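Local coordinates for protein retinol dehydratase (Spodoptera frugiperda, PDB 1FMJ) that dehydrates retinol, probably through a sulfated intermediate as suits a sulfotransferase relative, and binds retinol together with adenosine-3'-5'-diphosphate, at residues Thr34-Leu38 and Gly220-Leu224; Ser70-Ser74 and Val190-Ser194; Tyr182-Pro187 and Tyr227-Val231; Trp214-His218 and Gln330-Trp334. All coordinates share one frame; numbering follows the deposited sequence.

Contact 1 of 4, residues Thr34-Leu38 and Gly220-Leu224; sequences TYVKL and GLYTL
Y35 and K37, two residues apart on strand 35-38, reach across to the loop 220-224 with different chemistry. The Y35 ring extends at about a right angle to the T223 side chain, and its OH lies 2.6 Å from T223 OG1. Either hydroxyl could donate in this hydrogen bond. T223 OG1 sits at the edge of the Y35 ring, in its plane, and also 3.6 Å above the Y222 ring plane, over the ring centre. It is thereby placed between the end of one tyrosine and the face of the next. The K37 chain bends at chi2 and chi4, which brings NZ to G220 O at 3.2 Å. This donor approaches with a C=O...N angle of 154°, tilted 23° from the carbonyl plane. NZ has a stronger partner in G42 O, while K37 CE rests 4.0 Å from L221 CD2. The Y35 ring also stacks on Y46; replacing Y35 by an alanine would probably leave T223 OG1 without its hydroxyl mate and open a gap beside Y46. Two polar grips, one hydroxyl to hydroxyl and one ammonium to carbonyl, thus tie an otherwise irregular loop to the small antiparallel sheet.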
# COMPACT_ATOMS: atom_id res chain seq x y z
N THR A 34 17.41 -4.44 -1.85
CA THR A 34 17.25 -5.09 -3.16
C THR A 34 16.03 -5.99 -3.19
O THR A 34 15.42 -6.26 -2.15
CB THR A 34 18.49 -5.95 -3.50
OG1 THR A 34 18.72 -6.88 -2.43
CG2 THR A 34 19.72 -5.08 -3.67
N TYR A 35 15.66 -6.46 -4.38
CA TYR A 35 14.50 -7.34 -4.54
C TYR A 35 14.85 -8.79 -4.91
O TYR A 35 16.00 -9.13 -5.18
CB TYR A 35 13.57 -6.83 -5.65
CG TYR A 35 12.98 -5.45 -5.49
CD1 TYR A 35 13.59 -4.34 -6.07
CD2 TYR A 35 11.75 -5.26 -4.86
CE1 TYR A 35 12.99 -3.09 -6.03
CE2 TYR A 35 11.14 -4.01 -4.82
CZ TYR A 35 11.77 -2.93 -5.41
OH TYR A 35 11.17 -1.70 -5.40
N VAL A 36 13.80 -9.62 -4.93
CA VAL A 36 13.86 -11.02 -5.33
C VAL A 36 12.43 -11.35 -5.72
O VAL A 36 11.48 -10.80 -5.15
CB VAL A 36 14.30 -11.98 -4.20
CG1 VAL A 36 15.72 -11.66 -3.75
CG2 VAL A 36 13.32 -11.93 -3.05
N LYS A 37 12.27 -12.22 -6.71
CA LYS A 37 10.95 -12.65 -7.17
C LYS A 37 10.46 -13.70 -6.18
O LYS A 37 11.24 -14.55 -5.73
CB LYS A 37 11.07 -13.27 -8.56
CG LYS A 37 10.27 -12.58 -9.67
CD LYS A 37 10.85 -11.24 -10.05
CE LYS A 37 10.24 -10.72 -11.36
NZ LYS A 37 8.77 -10.44 -11.25
N LEU A 38 9.18 -13.67 -5.84
CA LEU A 38 8.65 -14.63 -4.87
C LEU A 38 7.44 -15.40 -5.36
O LEU A 38 6.46 -14.81 -5.80
CB LEU A 38 8.30 -13.92 -3.56
CG LEU A 38 7.80 -14.83 -2.43
CD1 LEU A 38 8.82 -15.94 -2.21
CD2 LEU A 38 7.59 -14.02 -1.14
N GLY A 220 6.03 -5.69 -14.20
CA GLY A 220 6.07 -6.44 -12.96
C GLY A 220 7.43 -6.38 -12.29
O GLY A 220 7.85 -7.35 -11.63
N LEU A 221 8.13 -5.26 -12.45
CA LEU A 221 9.45 -5.11 -11.84
C LEU A 221 9.50 -4.07 -10.73
O LEU A 221 10.57 -3.63 -10.32
CB LEU A 221 10.50 -4.82 -12.92
CG LEU A 221 10.78 -6.07 -13.77
CD1 LEU A 221 11.73 -5.75 -14.91
CD2 LEU A 221 11.35 -7.16 -12.87
N TYR A 222 8.34 -3.64 -10.26
CA TYR A 222 8.32 -2.71 -9.14
C TYR A 222 7.73 -3.43 -7.94
O TYR A 222 7.19 -4.54 -8.07
CB TYR A 222 7.51 -1.44 -9.44
CG TYR A 222 7.69 -0.39 -8.35
CD1 TYR A 222 8.95 0.14 -8.07
CD2 TYR A 222 6.62 0.01 -7.56
CE1 TYR A 222 9.13 1.05 -7.01
CE2 TYR A 222 6.79 0.90 -6.51
CZ TYR A 222 8.04 1.42 -6.23
OH TYR A 222 8.19 2.28 -5.17
N THR A 223 7.87 -2.81 -6.78
CA THR A 223 7.41 -3.37 -5.52
C THR A 223 6.01 -3.99 -5.52
O THR A 223 5.01 -3.35 -5.85
CB THR A 223 7.49 -2.29 -4.41
OG1 THR A 223 8.79 -1.69 -4.43
CG2 THR A 223 7.26 -2.92 -3.03
N LEU A 224 5.97 -5.27 -5.13
CA LEU A 224 4.77 -6.08 -5.03
C LEU A 224 3.93 -6.32 -6.28
O LEU A 224 2.78 -6.77 -6.18
CB LEU A 224 3.90 -5.59 -3.87
CG LEU A 224 4.56 -5.88 -2.50
CD1 LEU A 224 3.72 -5.33 -1.38
CD2 LEU A 224 4.75 -7.40 -2.32

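Contact 2 of 4, residues Ser70-Ser74 and Val190-Ser194; sequences SYQRS and VAVSS. With A3P (adenosine-3'-5'-diphosphate), chain G.
R73 and S193 meet where the 5'-phosphosulfate-binding loop, the sulfotransferase counterpart of the P-loop, packs against helix 187-200 beside the bound nucleotide. R73 NE donates to S193 OG at 2.8 Å, a bent bond (136°) whose acceptor is tilted 30° from the guanidinium plane. The arginine chain folds at chi2 and chi3, turning the guanidinium back over the nucleotide so that C5' of A3P lies over one face. NH1 makes a weak bond of 3.0 Å to O6P of the 5'-phosphate, and NH2 donates to water 2 and to the carbonyl of F310, whose ring adds a cation-pi contact. With its OG anti to the backbone N (chi1 -175°), S193 donates to O1P of the 3'-phosphate at 2.6 Å. The loop, which leaves strand 66-70 for helix 76-87, and the helix that follows strand 179-184 therefore handle the two phosphates of one nucleotide, consistent with the P-loop-like core of this family. Nearer the start of the contact V190 CG1 touches the edge of the Y71 ring at CD2 (3.5 Å), while Y71 OH is hydrogen-bonded to T223 O. S74 OG closes on Y71 O at 2.7 Å within the loop. S194 OG turns back to V190 O at 2.7 Å; this carbonyl also takes S194 N, the two donors coming from opposite faces of its plane. Water 1 donates to both Q72 OE1 (2.9 Å) and S194 O, a bridge between loop and helix.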
# COMPACT_ATOMS: atom_id res chain seq x y z
N SER A 70 -4.36 -3.74 -0.32
CA SER A 70 -4.41 -3.11 -1.63
C SER A 70 -3.05 -3.11 -2.27
O SER A 70 -2.05 -3.38 -1.61
CB SER A 70 -4.81 -1.64 -1.48
OG SER A 70 -3.77 -0.98 -0.77
N TYR A 71 -3.01 -2.80 -3.56
CA TYR A 71 -1.72 -2.64 -4.20
C TYR A 71 -1.51 -1.17 -3.79
O TYR A 71 -2.46 -0.38 -3.82
CB TYR A 71 -1.78 -2.74 -5.72
CG TYR A 71 -0.42 -2.45 -6.28
CD1 TYR A 71 0.57 -3.43 -6.30
CD2 TYR A 71 -0.06 -1.15 -6.62
CE1 TYR A 71 1.89 -3.12 -6.63
CE2 TYR A 71 1.25 -0.83 -6.95
CZ TYR A 71 2.22 -1.82 -6.94
OH TYR A 71 3.53 -1.48 -7.17
N GLN A 72 -0.30 -0.80 -3.40
CA GLN A 72 -0.05 0.57 -2.94
C GLN A 72 -0.54 1.72 -3.81
O GLN A 72 -0.55 1.63 -5.04
CB GLN A 72 1.43 0.78 -2.63
CG GLN A 72 2.36 0.61 -3.83
CD GLN A 72 3.71 1.30 -3.61
OE1 GLN A 72 4.01 2.33 -4.22
NE2 GLN A 72 4.53 0.73 -2.73
N ARG A 73 -0.93 2.80 -3.14
CA ARG A 73 -1.40 4.03 -3.77
C ARG A 73 -2.76 3.87 -4.44
O ARG A 73 -3.09 4.57 -5.38
CB ARG A 73 -0.37 4.53 -4.80
CG ARG A 73 1.04 4.67 -4.21
CD ARG A 73 1.04 5.50 -2.92
NE ARG A 73 0.92 6.94 -3.15
CZ ARG A 73 0.69 7.82 -2.19
NH1 ARG A 73 0.55 7.40 -0.95
NH2 ARG A 73 0.64 9.12 -2.45
N SER A 74 -3.56 2.95 -3.91
CA SER A 74 -4.88 2.68 -4.45
C SER A 74 -6.01 3.16 -3.56
O SER A 74 -7.17 2.88 -3.85
CB SER A 74 -5.05 1.17 -4.68
OG SER A 74 -4.11 0.71 -5.63
N VAL A 190 -2.21 4.61 -10.51
CA VAL A 190 -1.45 3.96 -9.45
C VAL A 190 0.03 4.13 -9.77
O VAL A 190 0.85 4.39 -8.88
CB VAL A 190 -1.78 2.43 -9.39
CG1 VAL A 190 -0.81 1.72 -8.47
CG2 VAL A 190 -3.21 2.21 -8.89
N ALA A 191 0.37 3.98 -11.05
CA ALA A 191 1.76 4.11 -11.49
C ALA A 191 2.23 5.54 -11.22
O ALA A 191 3.32 5.75 -10.68
CB ALA A 191 1.87 3.78 -12.97
N VAL A 192 1.42 6.52 -11.60
CA VAL A 192 1.77 7.93 -11.37
C VAL A 192 1.90 8.19 -9.86
O VAL A 192 2.86 8.81 -9.42
CB VAL A 192 0.70 8.89 -11.95
CG1 VAL A 192 0.99 10.34 -11.52
CG2 VAL A 192 0.73 8.82 -13.46
N SER A 193 0.95 7.71 -9.07
CA SER A 193 1.03 7.94 -7.64
C SER A 193 2.21 7.20 -7.01
O SER A 193 2.83 7.68 -6.07
CB SER A 193 -0.27 7.52 -6.93
OG SER A 193 -0.21 7.87 -5.55
N SER A 194 2.51 6.01 -7.54
CA SER A 194 3.63 5.23 -7.03
C SER A 194 4.94 5.92 -7.40
O SER A 194 5.90 5.88 -6.65
CB SER A 194 3.58 3.81 -7.60
OG SER A 194 2.47 3.10 -7.08
P1 A3P G . -2.62 10.47 -5.70
O1P A3P G . -1.16 10.26 -5.70
O2P A3P G . -2.97 11.82 -5.21
O3P A3P G . -3.16 10.28 -7.06
P2 A3P G . -2.66 4.91 -0.54
O4P A3P G . -3.25 5.42 0.71
O5P A3P G . -3.11 3.53 -0.80
O6P A3P G . -1.17 4.99 -0.46
O5' A3P G . -3.15 5.82 -1.74
C5' A3P G . -2.85 7.20 -1.80
C4' A3P G . -3.66 7.89 -2.90
O4' A3P G . -4.96 8.25 -2.34
C3' A3P G . -3.03 9.21 -3.36
O3' A3P G . -3.31 9.38 -4.77
C2' A3P G . -3.69 10.19 -2.41
O2' A3P G . -3.55 11.58 -2.69
C1' A3P G . -5.12 9.67 -2.43
N9 A3P G . -5.91 10.16 -1.29
C8 A3P G . -5.60 10.19 0.06
N7 A3P G . -6.53 10.69 0.83
C5 A3P G . -7.54 11.02 -0.06
C6 A3P G . -8.84 11.61 0.10
N6 A3P G . -9.34 11.97 1.29
N1 A3P G . -9.63 11.81 -1.03
C2 A3P G . -9.16 11.45 -2.27
N3 A3P G . -7.94 10.89 -2.55
C4 A3P G . -7.18 10.70 -1.39
O HOH W 1 6.43 3.95 -4.38
O HOH W 2 1.91 9.97 -4.78

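Contact 3 of 4, residues Tyr182-Pro187 and Tyr227-Val231; sequences YLARDP and YFEHV. With A3P (adenosine-3'-5'-diphosphate), chain G.
Strand 182-184 and helix 227-231 run roughly antiparallel, their axes 10.4 Å apart at an angle of 143°, with A184 and V231 nearest each other. At one end Y182 OH shares a 2.7 Å hydrogen bond with H230 ND1, either atom being a possible donor; the bond joins the rings rim to rim, with their planes at 39°. H230 NE2 is held in turn by the carbonyl of H164. At the other end the Y227 ring is sandwiched: P187 CB makes a CH-pi contact 4.1 Å from the ring centroid, and V231 CG2 lies over the opposite face. The Y227 hydroxyl is hydrogen-bonded to that of Y346, makes a weak, unsettled approach to R185 O at 2.8 Å, and meets water 3, which accepts from R185 N. A phenylalanine in place of Y227 would probably leave the Y346 hydroxyl and water 3 without this partner. The end of the R185 side chain leads away from helix 227-231, its extended course carrying NH2 to A3P O3P at 2.8 Å (159°) and NH1 to O3' at 3.0 Å. R185, just past the end of the strand, thus supplies part of the 3'-phosphate site. On one side strand 182-184 pairs with strand 243-247, where F245 packs on Y182, A184 and V231; W334 of helix 325-338 covers P187 and Y227.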
# COMPACT_ATOMS: atom_id res chain seq x y z
N TYR A 182 -10.41 -4.59 0.41
CA TYR A 182 -9.34 -4.47 -0.55
C TYR A 182 -9.66 -3.39 -1.56
O TYR A 182 -10.74 -3.37 -2.16
CB TYR A 182 -9.12 -5.80 -1.27
CG TYR A 182 -8.02 -5.78 -2.30
CD1 TYR A 182 -6.76 -6.28 -2.00
CD2 TYR A 182 -8.25 -5.28 -3.58
CE1 TYR A 182 -5.74 -6.30 -2.97
CE2 TYR A 182 -7.25 -5.28 -4.55
CZ TYR A 182 -6.00 -5.80 -4.24
OH TYR A 182 -5.03 -5.85 -5.22
N LEU A 183 -8.71 -2.48 -1.74
CA LEU A 183 -8.87 -1.39 -2.68
C LEU A 183 -8.06 -1.58 -3.95
O LEU A 183 -6.91 -2.02 -3.91
CB LEU A 183 -8.47 -0.07 -2.03
CG LEU A 183 -9.60 0.81 -1.47
CD1 LEU A 183 -10.50 1.27 -2.61
CD2 LEU A 183 -10.40 0.03 -0.43
N ALA A 184 -8.70 -1.26 -5.08
CA ALA A 184 -8.09 -1.35 -6.40
C ALA A 184 -8.30 0.02 -7.05
O ALA A 184 -9.23 0.74 -6.70
CB ALA A 184 -8.75 -2.43 -7.25
N ARG A 185 -7.42 0.36 -7.98
CA ARG A 185 -7.49 1.66 -8.64
C ARG A 185 -6.89 1.50 -10.03
O ARG A 185 -6.02 0.66 -10.24
CB ARG A 185 -6.68 2.67 -7.83
CG ARG A 185 -6.73 4.11 -8.34
CD ARG A 185 -5.77 4.99 -7.54
NE ARG A 185 -5.86 6.39 -7.96
CZ ARG A 185 -5.09 7.37 -7.50
NH1 ARG A 185 -4.15 7.12 -6.58
NH2 ARG A 185 -5.27 8.60 -7.95
N ASP A 186 -7.35 2.31 -10.98
CA ASP A 186 -6.84 2.27 -12.35
C ASP A 186 -5.32 2.18 -12.23
O ASP A 186 -4.71 3.03 -11.59
CB ASP A 186 -7.23 3.55 -13.08
CG ASP A 186 -6.89 3.52 -14.56
OD1 ASP A 186 -5.76 3.14 -14.93
OD2 ASP A 186 -7.78 3.89 -15.35
N PRO A 187 -4.69 1.17 -12.86
CA PRO A 187 -3.24 0.95 -12.83
C PRO A 187 -2.40 2.14 -13.28
O PRO A 187 -1.29 2.36 -12.79
CB PRO A 187 -3.05 -0.25 -13.77
CG PRO A 187 -4.39 -0.87 -13.87
CD PRO A 187 -5.34 0.26 -13.82
N TYR A 227 1.20 -6.28 -10.99
CA TYR A 227 0.01 -5.57 -10.55
C TYR A 227 -1.29 -6.37 -10.70
O TYR A 227 -2.06 -6.51 -9.75
CB TYR A 227 -0.13 -4.25 -11.31
CG TYR A 227 -1.46 -3.59 -11.03
CD1 TYR A 227 -1.67 -2.87 -9.86
CD2 TYR A 227 -2.53 -3.74 -11.92
CE1 TYR A 227 -2.91 -2.32 -9.57
CE2 TYR A 227 -3.78 -3.19 -11.63
CZ TYR A 227 -3.97 -2.49 -10.46
OH TYR A 227 -5.21 -1.97 -10.16
N PHE A 228 -1.56 -6.88 -11.89
CA PHE A 228 -2.80 -7.62 -12.08
C PHE A 228 -2.94 -8.92 -11.30
O PHE A 228 -4.06 -9.31 -10.95
CB PHE A 228 -3.05 -7.85 -13.57
CG PHE A 228 -3.57 -6.64 -14.27
CD1 PHE A 228 -2.74 -5.87 -15.07
CD2 PHE A 228 -4.90 -6.25 -14.09
CE1 PHE A 228 -3.23 -4.74 -15.70
CE2 PHE A 228 -5.39 -5.12 -14.72
CZ PHE A 228 -4.56 -4.36 -15.52
N GLU A 229 -1.84 -9.60 -11.03
CA GLU A 229 -1.92 -10.84 -10.25
C GLU A 229 -2.35 -10.47 -8.83
O GLU A 229 -3.09 -11.21 -8.18
CB GLU A 229 -0.58 -11.56 -10.22
CG GLU A 229 -0.13 -12.10 -11.58
CD GLU A 229 -1.26 -12.80 -12.32
OE1 GLU A 229 -1.96 -13.62 -11.69
OE2 GLU A 229 -1.45 -12.53 -13.53
N HIS A 230 -1.89 -9.31 -8.36
CA HIS A 230 -2.23 -8.84 -7.02
C HIS A 230 -3.73 -8.57 -6.95
O HIS A 230 -4.42 -9.06 -6.05
CB HIS A 230 -1.43 -7.55 -6.72
CG HIS A 230 -1.43 -7.14 -5.28
ND1 HIS A 230 -2.58 -6.85 -4.59
CD2 HIS A 230 -0.41 -6.92 -4.42
CE1 HIS A 230 -2.27 -6.45 -3.37
NE2 HIS A 230 -0.96 -6.49 -3.24
N VAL A 231 -4.24 -7.82 -7.91
CA VAL A 231 -5.67 -7.50 -7.97
C VAL A 231 -6.54 -8.73 -8.19
O VAL A 231 -7.55 -8.91 -7.52
CB VAL A 231 -5.98 -6.51 -9.10
CG1 VAL A 231 -7.49 -6.25 -9.16
CG2 VAL A 231 -5.22 -5.21 -8.88
P1 A3P G . -2.62 10.47 -5.70
O1P A3P G . -1.16 10.26 -5.70
O2P A3P G . -2.97 11.82 -5.21
O3P A3P G . -3.16 10.28 -7.06
P2 A3P G . -2.66 4.91 -0.54
O4P A3P G . -3.25 5.42 0.71
O5P A3P G . -3.11 3.53 -0.80
O6P A3P G . -1.17 4.99 -0.46
O5' A3P G . -3.15 5.82 -1.74
C5' A3P G . -2.85 7.20 -1.80
C4' A3P G . -3.66 7.89 -2.90
O4' A3P G . -4.96 8.25 -2.34
C3' A3P G . -3.03 9.21 -3.36
O3' A3P G . -3.31 9.38 -4.77
C2' A3P G . -3.69 10.19 -2.41
O2' A3P G . -3.55 11.58 -2.69
C1' A3P G . -5.12 9.67 -2.43
N9 A3P G . -5.91 10.16 -1.29
C8 A3P G . -5.60 10.19 0.06
N7 A3P G . -6.53 10.69 0.83
C5 A3P G . -7.54 11.02 -0.06
C6 A3P G . -8.84 11.61 0.10
N6 A3P G . -9.34 11.97 1.29
N1 A3P G . -9.63 11.81 -1.03
C2 A3P G . -9.16 11.45 -2.27
N3 A3P G . -7.94 10.89 -2.55
C4 A3P G . -7.18 10.70 -1.39
O HOH W 3 -4.96 -1.03 -7.55

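Contact 4 of 4, residues Trp214-His218 and Gln330-Trp334; sequences WEMFH and QAEKW
An aromatic cluster of W214, H218 and W334 joins helix 210-218 to helix 325-338, packed on the outside of helix 187-200 in the sulfotransferase fold. The two short helical segments lie almost parallel, at 3°, with axes 11.9 Å apart, so large side chains must span the distance. W334 provides the central surface. H218 CB stands over the centre of its six-membered ring, a CH-pi contact of 3.8 Å, and the imidazole directs its edge at the face of the five-membered ring, with planes at 84° and centroids 5.7 Å apart. The placing of the imidazole follows from CG of H218 lying between the backbone N and the carbonyl carbon (chi1 81°), which also folds it back over one face of the W214 indole, toward its rim. W214 crosses W334 obliquely, CH2 coming within 3.7 Å of CE3, and its CZ2 presses on A331 CB at 3.5 Å. Farther along the same side, F217 CE2 meets W334 CH2 at a slant, at 3.9 Å. F228 packs edge-to-face with W334, and F323 with W214, so the cluster grows beyond the two helices. Q330, extended beyond CG, slides past W214 in the opposite direction and offers OE1 near the plane of the indole, at its edge, to NE1; the hydrogen bond is modelled at 2.5 Å, a length too short to be taken literally. Inside its own helix, H218 ND1 donates to W214 O at 2.6 Å, reaching the carbonyl from the opposite face to H218 N.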
# COMPACT_ATOMS: atom_id res chain seq x y z
N TRP A 214 7.36 3.67 -15.37
CA TRP A 214 6.26 2.94 -16.01
C TRP A 214 6.72 1.64 -16.65
O TRP A 214 6.00 0.64 -16.60
CB TRP A 214 5.60 3.82 -17.07
CG TRP A 214 4.73 3.04 -18.03
CD1 TRP A 214 5.00 2.76 -19.34
CD2 TRP A 214 3.46 2.44 -17.75
NE1 TRP A 214 3.97 2.03 -19.89
CE2 TRP A 214 3.01 1.82 -18.94
CE3 TRP A 214 2.65 2.37 -16.60
CZ2 TRP A 214 1.79 1.14 -19.02
CZ3 TRP A 214 1.44 1.69 -16.68
CH2 TRP A 214 1.02 1.09 -17.89
N GLU A 215 7.89 1.64 -17.27
CA GLU A 215 8.42 0.43 -17.89
C GLU A 215 8.55 -0.65 -16.82
O GLU A 215 8.15 -1.79 -17.02
CB GLU A 215 9.81 0.69 -18.49
CG GLU A 215 9.84 1.62 -19.69
CD GLU A 215 9.03 1.10 -20.86
OE1 GLU A 215 8.92 -0.14 -21.00
OE2 GLU A 215 8.51 1.94 -21.64
N MET A 216 9.13 -0.26 -15.69
CA MET A 216 9.36 -1.15 -14.57
C MET A 216 8.04 -1.63 -13.98
O MET A 216 7.83 -2.84 -13.82
CB MET A 216 10.19 -0.41 -13.51
CG MET A 216 10.37 -1.13 -12.18
SD MET A 216 11.64 -0.30 -11.15
CE MET A 216 11.14 1.45 -11.28
N PHE A 217 7.16 -0.69 -13.68
CA PHE A 217 5.87 -1.01 -13.09
C PHE A 217 4.96 -1.93 -13.91
O PHE A 217 4.37 -2.85 -13.34
CB PHE A 217 5.10 0.27 -12.78
CG PHE A 217 3.74 0.03 -12.21
CD1 PHE A 217 3.57 -0.27 -10.86
CD2 PHE A 217 2.61 0.09 -13.02
CE1 PHE A 217 2.30 -0.48 -10.33
CE2 PHE A 217 1.34 -0.13 -12.49
CZ PHE A 217 1.19 -0.41 -11.15
N HIS A 218 4.83 -1.70 -15.21
CA HIS A 218 3.94 -2.56 -16.00
C HIS A 218 4.58 -3.89 -16.39
O HIS A 218 3.90 -4.80 -16.84
CB HIS A 218 3.38 -1.85 -17.25
CG HIS A 218 4.31 -1.81 -18.42
ND1 HIS A 218 5.50 -1.11 -18.41
CD2 HIS A 218 4.18 -2.30 -19.68
CE1 HIS A 218 6.05 -1.16 -19.61
NE2 HIS A 218 5.27 -1.87 -20.40
N GLN A 330 0.63 1.58 -25.18
CA GLN A 330 1.28 0.48 -24.48
C GLN A 330 0.45 0.05 -23.27
O GLN A 330 0.29 -1.14 -23.00
CB GLN A 330 2.67 0.90 -24.01
CG GLN A 330 3.40 -0.16 -23.20
CD GLN A 330 4.77 0.31 -22.73
OE1 GLN A 330 4.88 1.36 -22.10
NE2 GLN A 330 5.80 -0.46 -23.03
N ALA A 331 -0.10 1.03 -22.55
CA ALA A 331 -0.90 0.75 -21.37
C ALA A 331 -2.19 0.04 -21.70
O ALA A 331 -2.61 -0.86 -20.97
CB ALA A 331 -1.20 2.05 -20.63
N GLU A 332 -2.83 0.45 -22.79
CA GLU A 332 -4.10 -0.15 -23.22
C GLU A 332 -3.91 -1.62 -23.57
O GLU A 332 -4.71 -2.46 -23.20
CB GLU A 332 -4.67 0.62 -24.42
N LYS A 333 -2.84 -1.92 -24.28
CA LYS A 333 -2.55 -3.30 -24.66
C LYS A 333 -2.37 -4.13 -23.39
O LYS A 333 -2.94 -5.21 -23.24
CB LYS A 333 -1.28 -3.33 -25.51
CG LYS A 333 -0.88 -4.70 -26.05
CD LYS A 333 0.38 -4.55 -26.91
CE LYS A 333 0.86 -5.86 -27.49
NZ LYS A 333 2.01 -5.62 -28.43
N TRP A 334 -1.57 -3.60 -22.47
CA TRP A 334 -1.29 -4.27 -21.21
C TRP A 334 -2.57 -4.53 -20.44
O TRP A 334 -2.79 -5.63 -19.92
CB TRP A 334 -0.32 -3.44 -20.37
CG TRP A 334 0.00 -4.03 -19.03
CD1 TRP A 334 0.55 -5.26 -18.78
CD2 TRP A 334 -0.14 -3.39 -17.75
NE1 TRP A 334 0.75 -5.43 -17.43
CE2 TRP A 334 0.34 -4.29 -16.78
CE3 TRP A 334 -0.63 -2.14 -17.34
CZ2 TRP A 334 0.35 -3.99 -15.41
CZ3 TRP A 334 -0.62 -1.83 -15.98
CH2 TRP A 334 -0.13 -2.76 -15.03

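In the fold
Contacts 2 and 3 have centres about 9 Å apart and share the nucleotide, linked by a hydrogen bond from R185 NH1 to R73 O; the other pairs of centres are about 14 to 16 Å apart. Strands 66-70 and 179-184 are neighbours in the parallel sheet, and contacts 2 and 3 sit at and just beyond their ends. Contact 2 is nested inside the loop closed by contact 1 and crosses contact 3; contacts 1, 3 and 4 all cross one another, with 214-218, 220-224 and 227-231 close in sequence and their partners far apart. That run reaches the C-terminal helix, the small antiparallel sheet and strand 179-184 in turn, connecting the nucleotide site with outer layers of the fold.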